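PDB 1Y56: sarcosine oxidase from Pyrococcus horikoshii, which probably oxidises L-proline as the beta subunit of an L-proline dehydrogenase that carries both FAD and FMN. Local coordinates for residues E4-V9 and G28-V33; H22-R27 and M347-I352; K65-L70 and A341-E346. All coordinates share one frame; numbering follows the deposited sequence.

Overall arrangement
From the N terminus, contact 1 closes the shortest loop: 4-9 pairs with 28-33 once the chain has passed through helix 15-26, making a beta-alpha-beta unit. Contact 2 starts within that loop, at 22-27, and finds its partner only at 347-352, so the two cross. Contact 3, joining 65-70 to 341-346, opens and closes within the long span of contact 2. Contacts 2 and 3 share helix 337-354, which is thereby tied to helix 15-26 and to helix 58-78; their centres are 12 Å apart. Contact 1 meets contact 2 where Ile-8 packs on Leu-24 and Ile-352, whereas contacts 1 and 3 stay about 10 Å apart at their nearest atoms.

Contact 1 of 3, residues E4-V9 and G28-V33; sequences EKSEIV and GEEVTV
The Glu-30 carboxylate meets Glu-7 through the anti side of OE2, where the backbone N of Glu-7 approaches 31° out of the carboxylate plane and bonds to OE2 at 2.7 Å. Two peptide carbonyls are the other flat groups. That of Glu-30 takes the N of Ile-8 almost head-on at O, while the O of Ile-8 receives the N of Thr-32 at 3.0 Å, tilted 18° from its plane. The Glu-30 side chain reaches back across the gap because CG sits between the backbone N and the carbonyl carbon (chi1 69°), which also lays CG against Glu-7 CB. These bonds knit a parallel pair, Ile-8 beside Val-31 and Val-9 beside Thr-32, the first and second strands of a beta-alpha-beta unit of Rossmann type. The glycine-rich sequence after strand 8-11 is consistent with FAD binding. Ile-8 and Val-31 point to the face covered by helix 15-26, and Ile-8 CG2 touches Val-31 CG1 at 4.1 Å. Val-9 and Thr-32 point to the opposite face. Upstream, Gly-28 ends that helix in a Schellman motif. Ile-8 CD1 reaches Glu-29 CB at 4.2 Å.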
ATOM      1  N   GLU B   4      27.479 -39.535  -1.643  1.00 51.80           N
ATOM      2  CA  GLU B   4      27.318 -39.389  -3.080  1.00 51.71           C
ATOM      3  C   GLU B   4      27.208 -40.719  -3.803  1.00 50.92           C
ATOM      4  O   GLU B   4      26.776 -40.766  -4.964  1.00 51.00           O
ATOM      5  CB  GLU B   4      28.392 -38.475  -3.663  1.00 52.19           C
ATOM      6  CG  GLU B   4      29.768 -38.688  -3.103  1.00 53.88           C
ATOM      7  CD  GLU B   4      30.665 -39.361  -4.107  1.00 56.99           C
ATOM      8  OE1 GLU B   4      30.283 -40.443  -4.621  1.00 58.09           O
ATOM      9  OE2 GLU B   4      31.750 -38.795  -4.389  1.00 58.59           O
ATOM     10  N   LYS B   5      27.579 -41.785  -3.093  1.00 49.83           N
ATOM     11  CA  LYS B   5      27.313 -43.152  -3.513  1.00 48.87           C
ATOM     12  C   LYS B   5      26.760 -43.920  -2.325  1.00 47.77           C
ATOM     13  O   LYS B   5      27.099 -43.625  -1.188  1.00 47.51           O
ATOM     14  CB  LYS B   5      28.584 -43.818  -4.045  1.00 49.26           C
ATOM     15  CG  LYS B   5      28.330 -45.158  -4.751  1.00 51.11           C
ATOM     16  CD  LYS B   5      29.440 -45.545  -5.750  1.00 53.98           C
ATOM     17  CE  LYS B   5      29.246 -44.869  -7.119  1.00 55.26           C
ATOM     18  NZ  LYS B   5      30.020 -45.534  -8.218  1.00 56.40           N
ATOM     19  N   SER B   6      25.877 -44.877  -2.594  1.00 46.70           N
ATOM     20  CA  SER B   6      25.350 -45.779  -1.571  1.00 45.75           C
ATOM     21  C   SER B   6      24.834 -47.062  -2.218  1.00 45.40           C
ATOM     22  O   SER B   6      24.090 -47.018  -3.195  1.00 45.33           O
ATOM     23  CB  SER B   6      24.246 -45.111  -0.745  1.00 45.72           C
ATOM     24  OG  SER B   6      23.789 -45.954   0.305  1.00 44.80           O
ATOM     25  N   GLU B   7      25.249 -48.199  -1.668  1.00 44.89           N
ATOM     26  CA  GLU B   7      24.874 -49.509  -2.180  1.00 44.56           C
ATOM     27  C   GLU B   7      23.351 -49.604  -2.276  1.00 43.71           C
ATOM     28  O   GLU B   7      22.809 -49.934  -3.335  1.00 43.72           O
ATOM     29  CB  GLU B   7      25.467 -50.599  -1.272  1.00 45.09           C
ATOM     30  CG  GLU B   7      24.969 -52.039  -1.496  1.00 47.52           C
ATOM     31  CD  GLU B   7      25.712 -52.791  -2.610  1.00 49.86           C
ATOM     32  OE1 GLU B   7      26.621 -52.200  -3.242  1.00 50.77           O
ATOM     33  OE2 GLU B   7      25.382 -53.983  -2.848  1.00 50.07           O
ATOM     34  N   ILE B   8      22.683 -49.281  -1.166  1.00 42.60           N
ATOM     35  CA  ILE B   8      21.225 -49.293  -1.063  1.00 41.41           C
ATOM     36  C   ILE B   8      20.694 -47.936  -0.579  1.00 40.67           C
ATOM     37  O   ILE B   8      21.232 -47.344   0.367  1.00 40.91           O
ATOM     38  CB  ILE B   8      20.741 -50.386  -0.087  1.00 41.36           C
ATOM     39  CG1 ILE B   8      21.305 -51.752  -0.473  1.00 41.63           C
ATOM     40  CG2 ILE B   8      19.222 -50.445  -0.055  1.00 41.19           C
ATOM     41  CD1 ILE B   8      21.121 -52.807   0.599  1.00 41.69           C
ATOM     42  N   VAL B   9      19.634 -47.455  -1.231  1.00 39.35           N
ATOM     43  CA  VAL B   9      18.939 -46.245  -0.805  1.00 37.69           C
ATOM     44  C   VAL B   9      17.492 -46.585  -0.467  1.00 36.48           C
ATOM     45  O   VAL B   9      16.739 -46.991  -1.348  1.00 36.50           O
ATOM     46  CB  VAL B   9      18.962 -45.177  -1.924  1.00 37.95           C
ATOM     47  CG1 VAL B   9      17.974 -44.061  -1.630  1.00 37.86           C
ATOM     48  CG2 VAL B   9      20.363 -44.621  -2.118  1.00 37.21           C
ATOM     49  N   GLY B  28      25.328 -56.087   7.871  1.00 41.39           N
ATOM     50  CA  GLY B  28      26.593 -55.710   7.259  1.00 41.38           C
ATOM     51  C   GLY B  28      26.494 -54.863   6.004  1.00 41.70           C
ATOM     52  O   GLY B  28      27.509 -54.337   5.545  1.00 42.10           O
ATOM     53  N   GLU B  29      25.290 -54.730   5.441  1.00 41.72           N
ATOM     54  CA  GLU B  29      25.070 -53.963   4.203  1.00 41.52           C
ATOM     55  C   GLU B  29      25.117 -52.462   4.430  1.00 41.16           C
ATOM     56  O   GLU B  29      24.878 -52.003   5.545  1.00 41.16           O
ATOM     57  CB  GLU B  29      23.735 -54.354   3.568  1.00 41.77           C
ATOM     58  CG  GLU B  29      23.693 -55.795   3.057  1.00 43.69           C
ATOM     59  CD  GLU B  29      24.849 -56.132   2.100  1.00 45.80           C
ATOM     60  OE1 GLU B  29      24.662 -56.997   1.217  1.00 46.34           O
ATOM     61  OE2 GLU B  29      25.941 -55.530   2.224  1.00 46.31           O
ATOM     62  N   GLU B  30      25.428 -51.692   3.388  1.00 40.83           N
ATOM     63  CA  GLU B  30      25.442 -50.232   3.535  1.00 40.49           C
ATOM     64  C   GLU B  30      24.206 -49.541   2.948  1.00 40.20           C
ATOM     65  O   GLU B  30      23.930 -49.622   1.746  1.00 40.46           O
ATOM     66  CB  GLU B  30      26.742 -49.613   3.033  1.00 40.34           C
ATOM     67  CG  GLU B  30      26.952 -49.663   1.550  1.00 41.05           C
ATOM     68  CD  GLU B  30      27.657 -48.414   1.034  1.00 42.71           C
ATOM     69  OE1 GLU B  30      28.352 -47.742   1.823  1.00 43.44           O
ATOM     70  OE2 GLU B  30      27.522 -48.095  -0.164  1.00 43.16           O
ATOM     71  N   VAL B  31      23.470 -48.867   3.832  1.00 39.38           N
ATOM     72  CA  VAL B  31      22.150 -48.332   3.531  1.00 38.49           C
ATOM     73  C   VAL B  31      22.127 -46.879   3.884  1.00 37.94           C
ATOM     74  O   VAL B  31      22.629 -46.494   4.948  1.00 38.02           O
ATOM     75  CB  VAL B  31      21.067 -48.936   4.449  1.00 38.60           C
ATOM     76  CG1 VAL B  31      19.737 -49.006   3.720  1.00 38.39           C
ATOM     77  CG2 VAL B  31      21.481 -50.303   4.981  1.00 39.06           C
ATOM     78  N   THR B  32      21.528 -46.063   3.022  1.00 36.99           N
ATOM     79  CA  THR B  32      21.145 -44.728   3.463  1.00 36.00           C
ATOM     80  C   THR B  32      19.664 -44.486   3.221  1.00 35.56           C
ATOM     81  O   THR B  32      19.164 -44.734   2.119  1.00 35.49           O
ATOM     82  CB  THR B  32      22.049 -43.591   2.899  1.00 35.99           C
ATOM     83  OG1 THR B  32      21.339 -42.795   1.950  1.00 35.69           O
ATOM     84  CG2 THR B  32      23.333 -44.137   2.299  1.00 35.28           C
ATOM     85  N   VAL B  33      18.959 -44.054   4.270  1.00 34.98           N
ATOM     86  CA  VAL B  33      17.561 -43.647   4.124  1.00 34.72           C
ATOM     87  C   VAL B  33      17.459 -42.164   3.825  1.00 34.52           C
ATOM     88  O   VAL B  33      18.267 -41.354   4.313  1.00 34.59           O
ATOM     89  CB  VAL B  33      16.627 -44.006   5.326  1.00 34.71           C
ATOM     90  CG1 VAL B  33      17.070 -45.270   6.019  1.00 34.91           C
ATOM     91  CG2 VAL B  33      16.504 -42.857   6.307  1.00 34.55           C
TER

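Contact 2 of 3, residues H22-R27 and M347-I352; sequences HELAKR and MVAELI
Ala-349 CB lies over one face of the Arg-27 guanidinium, 3.8 Å above its plane and shifted toward the rim. The arginine gets there with CG beside its own backbone N (chi1 -85°) and a chain stretched out from CG to NE, so that CD also rests on the methyl, while the carbonyl O of Glu-23 lies in plane at the guanidinium edge. The Glu-23 chain bends at chi2 (-67°): its CB packs on Ala-349 CB at 3.8 Å, but its carboxylate turns back along its own helix, where OE1 forms a salt bridge with Arg-27 NH2 at 2.7 Å. On the other helix Glu-350 is extended, and its OE2 makes a long salt bridge of 3.8 Å to Arg-27 NH1, the two flat groups being 62° apart. Its OE1 is taken by the backbone N of Lys-358. A leucine in place of Arg-27 would probably leave Glu-23 without its countercharge and that carboxylate free to turn. The apolar half of the contact belongs to Leu-24, whose CD2 reaches Ile-352 CG2 at 4.0 Å, the two side chains meeting at about a right angle, and also leans on Ala-349 CA. The axes of 22-26 and 347-352 approach to 8.9 Å, with Ala-349 facing the other helix. Beyond, Leu-24 and Ile-352 both rest on Ile-8 of strand 8-11: the first helix of a Rossmann-type FAD domain packed beside the late helix 337-354 on the same face of the central sheet.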
ATOM      1  N   HIS B  22      17.512 -50.687   9.226  1.00 36.94           N
ATOM      2  CA  HIS B  22      18.027 -51.317  10.434  1.00 37.74           C
ATOM      3  C   HIS B  22      18.469 -52.768  10.224  1.00 38.09           C
ATOM      4  O   HIS B  22      19.556 -53.149  10.649  1.00 38.17           O
ATOM      5  CB  HIS B  22      17.007 -51.220  11.569  1.00 37.87           C
ATOM      6  CG  HIS B  22      17.263 -52.180  12.682  1.00 38.49           C
ATOM      7  ND1 HIS B  22      18.367 -52.089  13.499  1.00 38.58           N
ATOM      8  CD2 HIS B  22      16.570 -53.265  13.100  1.00 39.44           C
ATOM      9  CE1 HIS B  22      18.340 -53.071  14.381  1.00 39.07           C
ATOM     10  NE2 HIS B  22      17.262 -53.800  14.159  1.00 39.94           N
ATOM     11  N   GLU B  23      17.634 -53.567   9.567  1.00 38.65           N
ATOM     12  CA  GLU B  23      18.005 -54.945   9.256  1.00 39.35           C
ATOM     13  C   GLU B  23      19.177 -55.023   8.282  1.00 39.30           C
ATOM     14  O   GLU B  23      20.095 -55.803   8.482  1.00 39.52           O
ATOM     15  CB  GLU B  23      16.821 -55.745   8.712  1.00 39.45           C
ATOM     16  CG  GLU B  23      15.740 -56.064   9.726  1.00 41.58           C
ATOM     17  CD  GLU B  23      16.170 -57.039  10.828  1.00 44.28           C
ATOM     18  OE1 GLU B  23      17.352 -57.459  10.879  1.00 43.86           O
ATOM     19  OE2 GLU B  23      15.295 -57.379  11.661  1.00 46.34           O
ATOM     20  N   LEU B  24      19.141 -54.214   7.234  1.00 39.37           N
ATOM     21  CA  LEU B  24      20.187 -54.244   6.235  1.00 39.67           C
ATOM     22  C   LEU B  24      21.538 -53.905   6.852  1.00 40.00           C
ATOM     23  O   LEU B  24      22.547 -54.559   6.547  1.00 39.96           O
ATOM     24  CB  LEU B  24      19.868 -53.279   5.090  1.00 39.67           C
ATOM     25  CG  LEU B  24      18.786 -53.693   4.087  1.00 39.62           C
ATOM     26  CD1 LEU B  24      18.252 -52.463   3.381  1.00 39.62           C
ATOM     27  CD2 LEU B  24      19.277 -54.738   3.086  1.00 38.19           C
ATOM     28  N   ALA B  25      21.539 -52.903   7.731  1.00 40.06           N
ATOM     29  CA  ALA B  25      22.763 -52.391   8.334  1.00 40.28           C
ATOM     30  C   ALA B  25      23.377 -53.359   9.336  1.00 40.64           C
ATOM     31  O   ALA B  25      24.592 -53.552   9.351  1.00 40.77           O
ATOM     32  CB  ALA B  25      22.518 -51.041   8.974  1.00 40.18           C
ATOM     33  N   LYS B  26      22.545 -53.974  10.172  1.00 41.13           N
ATOM     34  CA  LYS B  26      23.062 -54.942  11.135  1.00 41.55           C
ATOM     35  C   LYS B  26      23.486 -56.222  10.423  1.00 41.46           C
ATOM     36  O   LYS B  26      24.220 -57.026  10.986  1.00 42.02           O
ATOM     37  CB  LYS B  26      22.085 -55.220  12.291  1.00 41.48           C
ATOM     38  CG  LYS B  26      20.932 -56.151  11.966  1.00 42.72           C
ATOM     39  CD  LYS B  26      20.809 -57.300  12.983  1.00 45.60           C
ATOM     40  CE  LYS B  26      20.339 -56.847  14.370  1.00 46.97           C
ATOM     41  NZ  LYS B  26      20.274 -57.989  15.338  1.00 47.52           N
ATOM     42  N   ARG B  27      23.030 -56.394   9.187  1.00 41.22           N
ATOM     43  CA  ARG B  27      23.428 -57.526   8.355  1.00 41.18           C
ATOM     44  C   ARG B  27      24.725 -57.245   7.598  1.00 41.31           C
ATOM     45  O   ARG B  27      25.158 -58.055   6.775  1.00 41.12           O
ATOM     46  CB  ARG B  27      22.316 -57.886   7.365  1.00 41.19           C
ATOM     47  CG  ARG B  27      21.243 -58.810   7.917  1.00 40.61           C
ATOM     48  CD  ARG B  27      20.133 -58.964   6.916  1.00 40.69           C
ATOM     49  NE  ARG B  27      19.275 -60.118   7.162  1.00 41.82           N
ATOM     50  CZ  ARG B  27      18.365 -60.183   8.133  1.00 43.05           C
ATOM     51  NH1 ARG B  27      17.609 -61.268   8.269  1.00 42.98           N
ATOM     52  NH2 ARG B  27      18.208 -59.164   8.971  1.00 43.36           N
ATOM     53  N   MET B 347      11.968 -59.324   6.056  1.00 37.25           N
ATOM     54  CA  MET B 347      11.644 -59.812   4.709  1.00 37.22           C
ATOM     55  C   MET B 347      12.385 -59.074   3.589  1.00 37.09           C
ATOM     56  O   MET B 347      13.003 -59.706   2.738  1.00 37.23           O
ATOM     57  CB  MET B 347      10.145 -59.706   4.445  1.00 37.31           C
ATOM     58  CG  MET B 347       9.311 -60.811   5.025  1.00 37.31           C
ATOM     59  SD  MET B 347       7.584 -60.310   5.004  1.00 37.45           S
ATOM     60  CE  MET B 347       6.797 -61.882   4.769  1.00 38.20           C
ATOM     61  N   VAL B 348      12.295 -57.741   3.586  1.00 36.80           N
ATOM     62  CA  VAL B 348      12.911 -56.914   2.552  1.00 36.18           C
ATOM     63  C   VAL B 348      14.419 -57.126   2.557  1.00 36.33           C
ATOM     64  O   VAL B 348      15.010 -57.319   1.504  1.00 36.31           O
ATOM     65  CB  VAL B 348      12.546 -55.407   2.704  1.00 36.20           C
ATOM     66  CG1 VAL B 348      13.385 -54.526   1.771  1.00 34.77           C
ATOM     67  CG2 VAL B 348      11.059 -55.185   2.456  1.00 35.44           C
ATOM     68  N   ALA B 349      15.033 -57.118   3.741  1.00 36.59           N
ATOM     69  CA  ALA B 349      16.467 -57.403   3.871  1.00 36.94           C
ATOM     70  C   ALA B 349      16.828 -58.708   3.148  1.00 37.27           C
ATOM     71  O   ALA B 349      17.689 -58.718   2.277  1.00 37.38           O
ATOM     72  CB  ALA B 349      16.871 -57.471   5.332  1.00 36.72           C
ATOM     73  N   GLU B 350      16.130 -59.788   3.493  1.00 37.51           N
ATOM     74  CA  GLU B 350      16.338 -61.091   2.883  1.00 37.89           C
ATOM     75  C   GLU B 350      16.127 -61.099   1.375  1.00 38.22           C
ATOM     76  O   GLU B 350      16.884 -61.738   0.650  1.00 38.41           O
ATOM     77  CB  GLU B 350      15.449 -62.136   3.548  1.00 37.95           C
ATOM     78  CG  GLU B 350      15.928 -62.568   4.929  1.00 38.83           C
ATOM     79  CD  GLU B 350      14.951 -63.497   5.637  1.00 40.57           C
ATOM     80  OE1 GLU B 350      13.938 -63.911   5.022  1.00 40.66           O
ATOM     81  OE2 GLU B 350      15.198 -63.815   6.824  1.00 42.13           O
ATOM     82  N   LEU B 351      15.098 -60.405   0.900  1.00 38.55           N
ATOM     83  CA  LEU B 351      14.912 -60.252  -0.532  1.00 39.00           C
ATOM     84  C   LEU B 351      16.165 -59.646  -1.159  1.00 39.58           C
ATOM     85  O   LEU B 351      16.779 -60.259  -2.032  1.00 39.93           O
ATOM     86  CB  LEU B 351      13.683 -59.404  -0.845  1.00 38.77           C
ATOM     87  CG  LEU B 351      12.337 -60.125  -0.903  1.00 38.67           C
ATOM     88  CD1 LEU B 351      11.220 -59.135  -1.125  1.00 37.74           C
ATOM     89  CD2 LEU B 351      12.317 -61.179  -2.006  1.00 39.14           C
ATOM     90  N   ILE B 352      16.560 -58.463  -0.688  1.00 39.98           N
ATOM     91  CA  ILE B 352      17.739 -57.755  -1.197  1.00 40.15           C
ATOM     92  C   ILE B 352      18.949 -58.668  -1.186  1.00 40.41           C
ATOM     93  O   ILE B 352      19.770 -58.654  -2.093  1.00 40.48           O
ATOM     94  CB  ILE B 352      18.109 -56.542  -0.284  1.00 40.21           C
ATOM     95  CG1 ILE B 352      16.939 -55.552  -0.111  1.00 39.75           C
ATOM     96  CG2 ILE B 352      19.442 -55.876  -0.726  1.00 39.82           C
ATOM     97  CD1 ILE B 352      16.508 -54.846  -1.339  1.00 39.04           C
TER

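Contact 3 of 3, residues K65-L70 and A341-E346; sequences KRSVEL and APAVGE
Ser-67 steps into a break in the opposing helix: the N of Ala-343 has no bond to the turn before it and turns weakly to Ser-67 OG, 3.4 Å away. That hydroxyl is held more firmly by the carbonyl O of Met-339, so it mediates between an amide and a carbonyl one turn apart that do not bond directly. Pro-342, which has no N-H to offer, sits at the same kink, its CD 3.7 Å from Ser-67 OG. Farther along, Arg-66 grips Glu-346 side-on with two nitrogens. Arg-66 NE bonds to Glu-346 OE2 at 3.1 Å, nearly straight at 172°, and Arg-66 NH2 to Glu-346 OE1 at 2.8 Å. Both oxygens use their syn lone pairs, and guanidinium and carboxylate are nearly coplanar, 23° apart. Glu-346 comes in with CG anti to the backbone N and the chain extended, whereas Arg-66 bends at chi2, and the two side chains cross at about a right angle. Another edge of the guanidinium is used by Glu-69, whose OE2 bonds to Arg-66 NH1 at 3.0 Å through its anti lone pair. This arginine, shared by two carboxylates, probably stabilises the buried Glu-346 as an anion. Leu-70 fills the angle: its CD2 lies over one guanidinium face of Arg-66, and its CB meets Pro-342 CB at 3.8 Å. The axes of 65-70 and 341-346 pass 7.9 Å apart at 101°, close to perpendicular. The Ala-341 side chain is about 7 Å from bound FAD. On the far side, Ala-341 and Val-344 rest on helix 15-26, so that at this level helix 337-354 has helix 58-78 on one side and helix 15-26 on the other.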
ATOM      1  N   LYS B  65       3.135 -63.132  13.924  1.00 31.82           N
ATOM      2  CA  LYS B  65       3.753 -63.983  14.929  1.00 31.74           C
ATOM      3  C   LYS B  65       5.245 -63.669  14.957  1.00 31.71           C
ATOM      4  O   LYS B  65       5.820 -63.383  16.008  1.00 32.11           O
ATOM      5  CB  LYS B  65       3.539 -65.465  14.615  1.00 31.78           C
ATOM      6  CG  LYS B  65       3.894 -66.387  15.779  1.00 31.73           C
ATOM      7  CD  LYS B  65       4.625 -67.663  15.341  1.00 30.84           C
ATOM      8  CE  LYS B  65       4.261 -68.868  16.239  1.00 30.33           C
ATOM      9  NZ  LYS B  65       4.403 -68.678  17.723  1.00 28.24           N
ATOM     10  N   ARG B  66       5.867 -63.699  13.789  1.00 31.30           N
ATOM     11  CA  ARG B  66       7.267 -63.378  13.718  1.00 31.18           C
ATOM     12  C   ARG B  66       7.498 -61.952  14.207  1.00 31.41           C
ATOM     13  O   ARG B  66       8.376 -61.704  15.035  1.00 31.36           O
ATOM     14  CB  ARG B  66       7.771 -63.550  12.293  1.00 31.07           C
ATOM     15  CG  ARG B  66       9.217 -63.196  12.122  1.00 29.88           C
ATOM     16  CD  ARG B  66      10.050 -64.073  12.976  1.00 28.12           C
ATOM     17  NE  ARG B  66      11.436 -63.660  12.903  1.00 28.71           N
ATOM     18  CZ  ARG B  66      12.293 -63.757  13.910  1.00 28.13           C
ATOM     19  NH1 ARG B  66      11.898 -64.252  15.080  1.00 29.50           N
ATOM     20  NH2 ARG B  66      13.537 -63.350  13.744  1.00 25.81           N
ATOM     21  N   SER B  67       6.691 -61.025  13.699  1.00 31.68           N
ATOM     22  CA  SER B  67       6.847 -59.618  14.026  1.00 31.82           C
ATOM     23  C   SER B  67       6.872 -59.422  15.538  1.00 32.04           C
ATOM     24  O   SER B  67       7.794 -58.781  16.065  1.00 32.11           O
ATOM     25  CB  SER B  67       5.748 -58.782  13.385  1.00 31.63           C
ATOM     26  OG  SER B  67       6.241 -57.498  13.060  1.00 31.69           O
ATOM     27  N   VAL B  68       5.890 -60.007  16.229  1.00 31.95           N
ATOM     28  CA  VAL B  68       5.821 -59.934  17.689  1.00 32.00           C
ATOM     29  C   VAL B  68       7.086 -60.486  18.378  1.00 32.51           C
ATOM     30  O   VAL B  68       7.529 -59.944  19.399  1.00 32.70           O
ATOM     31  CB  VAL B  68       4.533 -60.576  18.231  1.00 31.80           C
ATOM     32  CG1 VAL B  68       4.531 -60.613  19.747  1.00 30.95           C
ATOM     33  CG2 VAL B  68       3.336 -59.776  17.749  1.00 32.06           C
ATOM     34  N   GLU B  69       7.687 -61.532  17.818  1.00 32.73           N
ATOM     35  CA  GLU B  69       8.946 -62.030  18.365  1.00 32.93           C
ATOM     36  C   GLU B  69      10.004 -60.939  18.270  1.00 33.21           C
ATOM     37  O   GLU B  69      10.770 -60.716  19.213  1.00 33.36           O
ATOM     38  CB  GLU B  69       9.396 -63.315  17.669  1.00 32.92           C
ATOM     39  CG  GLU B  69       8.582 -64.542  18.075  1.00 33.64           C
ATOM     40  CD  GLU B  69       8.564 -65.666  17.030  1.00 35.16           C
ATOM     41  OE1 GLU B  69       7.611 -66.482  17.096  1.00 35.95           O
ATOM     42  OE2 GLU B  69       9.478 -65.748  16.162  1.00 35.02           O
ATOM     43  N   LEU B  70      10.024 -60.228  17.147  1.00 33.53           N
ATOM     44  CA  LEU B  70      11.001 -59.155  16.971  1.00 33.84           C
ATOM     45  C   LEU B  70      10.710 -57.946  17.869  1.00 34.23           C
ATOM     46  O   LEU B  70      11.628 -57.285  18.359  1.00 34.34           O
ATOM     47  CB  LEU B  70      11.124 -58.757  15.497  1.00 33.67           C
ATOM     48  CG  LEU B  70      11.653 -59.831  14.543  1.00 32.57           C
ATOM     49  CD1 LEU B  70      11.478 -59.378  13.114  1.00 31.43           C
ATOM     50  CD2 LEU B  70      13.104 -60.150  14.820  1.00 31.14           C
ATOM     51  N   ALA B 341       6.129 -53.736  10.767  1.00 27.87           N
ATOM     52  CA  ALA B 341       7.411 -53.187  10.345  1.00 28.02           C
ATOM     53  C   ALA B 341       8.634 -54.056  10.628  1.00 28.43           C
ATOM     54  O   ALA B 341       9.393 -54.334   9.704  1.00 28.67           O
ATOM     55  CB  ALA B 341       7.598 -51.774  10.893  1.00 28.16           C
ATOM     56  N   PRO B 342       8.833 -54.497  11.892  1.00 28.90           N
ATOM     57  CA  PRO B 342       9.986 -55.330  12.219  1.00 29.11           C
ATOM     58  C   PRO B 342      10.100 -56.547  11.319  1.00 29.54           C
ATOM     59  O   PRO B 342      11.202 -56.879  10.867  1.00 29.83           O
ATOM     60  CB  PRO B 342       9.675 -55.782  13.639  1.00 29.13           C
ATOM     61  CG  PRO B 342       8.932 -54.670  14.192  1.00 28.88           C
ATOM     62  CD  PRO B 342       8.016 -54.264  13.096  1.00 28.84           C
ATOM     63  N   ALA B 343       8.972 -57.198  11.059  1.00 29.78           N
ATOM     64  CA  ALA B 343       8.953 -58.335  10.158  1.00 30.32           C
ATOM     65  C   ALA B 343       9.194 -57.956   8.698  1.00 30.84           C
ATOM     66  O   ALA B 343       9.952 -58.646   8.011  1.00 31.04           O
ATOM     67  CB  ALA B 343       7.678 -59.130  10.313  1.00 30.45           C
ATOM     68  N   VAL B 344       8.581 -56.876   8.206  1.00 31.33           N
ATOM     69  CA  VAL B 344       8.826 -56.524   6.798  1.00 32.01           C
ATOM     70  C   VAL B 344      10.281 -56.091   6.595  1.00 32.93           C
ATOM     71  O   VAL B 344      10.851 -56.286   5.510  1.00 33.11           O
ATOM     72  CB  VAL B 344       7.823 -55.502   6.174  1.00 31.56           C
ATOM     73  CG1 VAL B 344       6.441 -55.663   6.762  1.00 31.46           C
ATOM     74  CG2 VAL B 344       8.313 -54.077   6.298  1.00 31.70           C
ATOM     75  N   GLY B 345      10.877 -55.521   7.646  1.00 33.65           N
ATOM     76  CA  GLY B 345      12.289 -55.172   7.628  1.00 34.70           C
ATOM     77  C   GLY B 345      13.068 -56.431   7.311  1.00 35.66           C
ATOM     78  O   GLY B 345      13.808 -56.489   6.319  1.00 35.76           O
ATOM     79  N   GLU B 346      12.860 -57.452   8.140  1.00 36.32           N
ATOM     80  CA  GLU B 346      13.454 -58.768   7.936  1.00 37.19           C
ATOM     81  C   GLU B 346      13.219 -59.313   6.517  1.00 37.34           C
ATOM     82  O   GLU B 346      14.173 -59.705   5.851  1.00 37.86           O
ATOM     83  CB  GLU B 346      12.925 -59.745   8.985  1.00 37.42           C
ATOM     84  CG  GLU B 346      13.778 -60.985   9.200  1.00 38.67           C
ATOM     85  CD  GLU B 346      13.234 -61.865  10.322  1.00 40.58           C
ATOM     86  OE1 GLU B 346      13.808 -61.806  11.443  1.00 41.16           O
ATOM     87  OE2 GLU B 346      12.231 -62.595  10.086  1.00 39.89           O
TER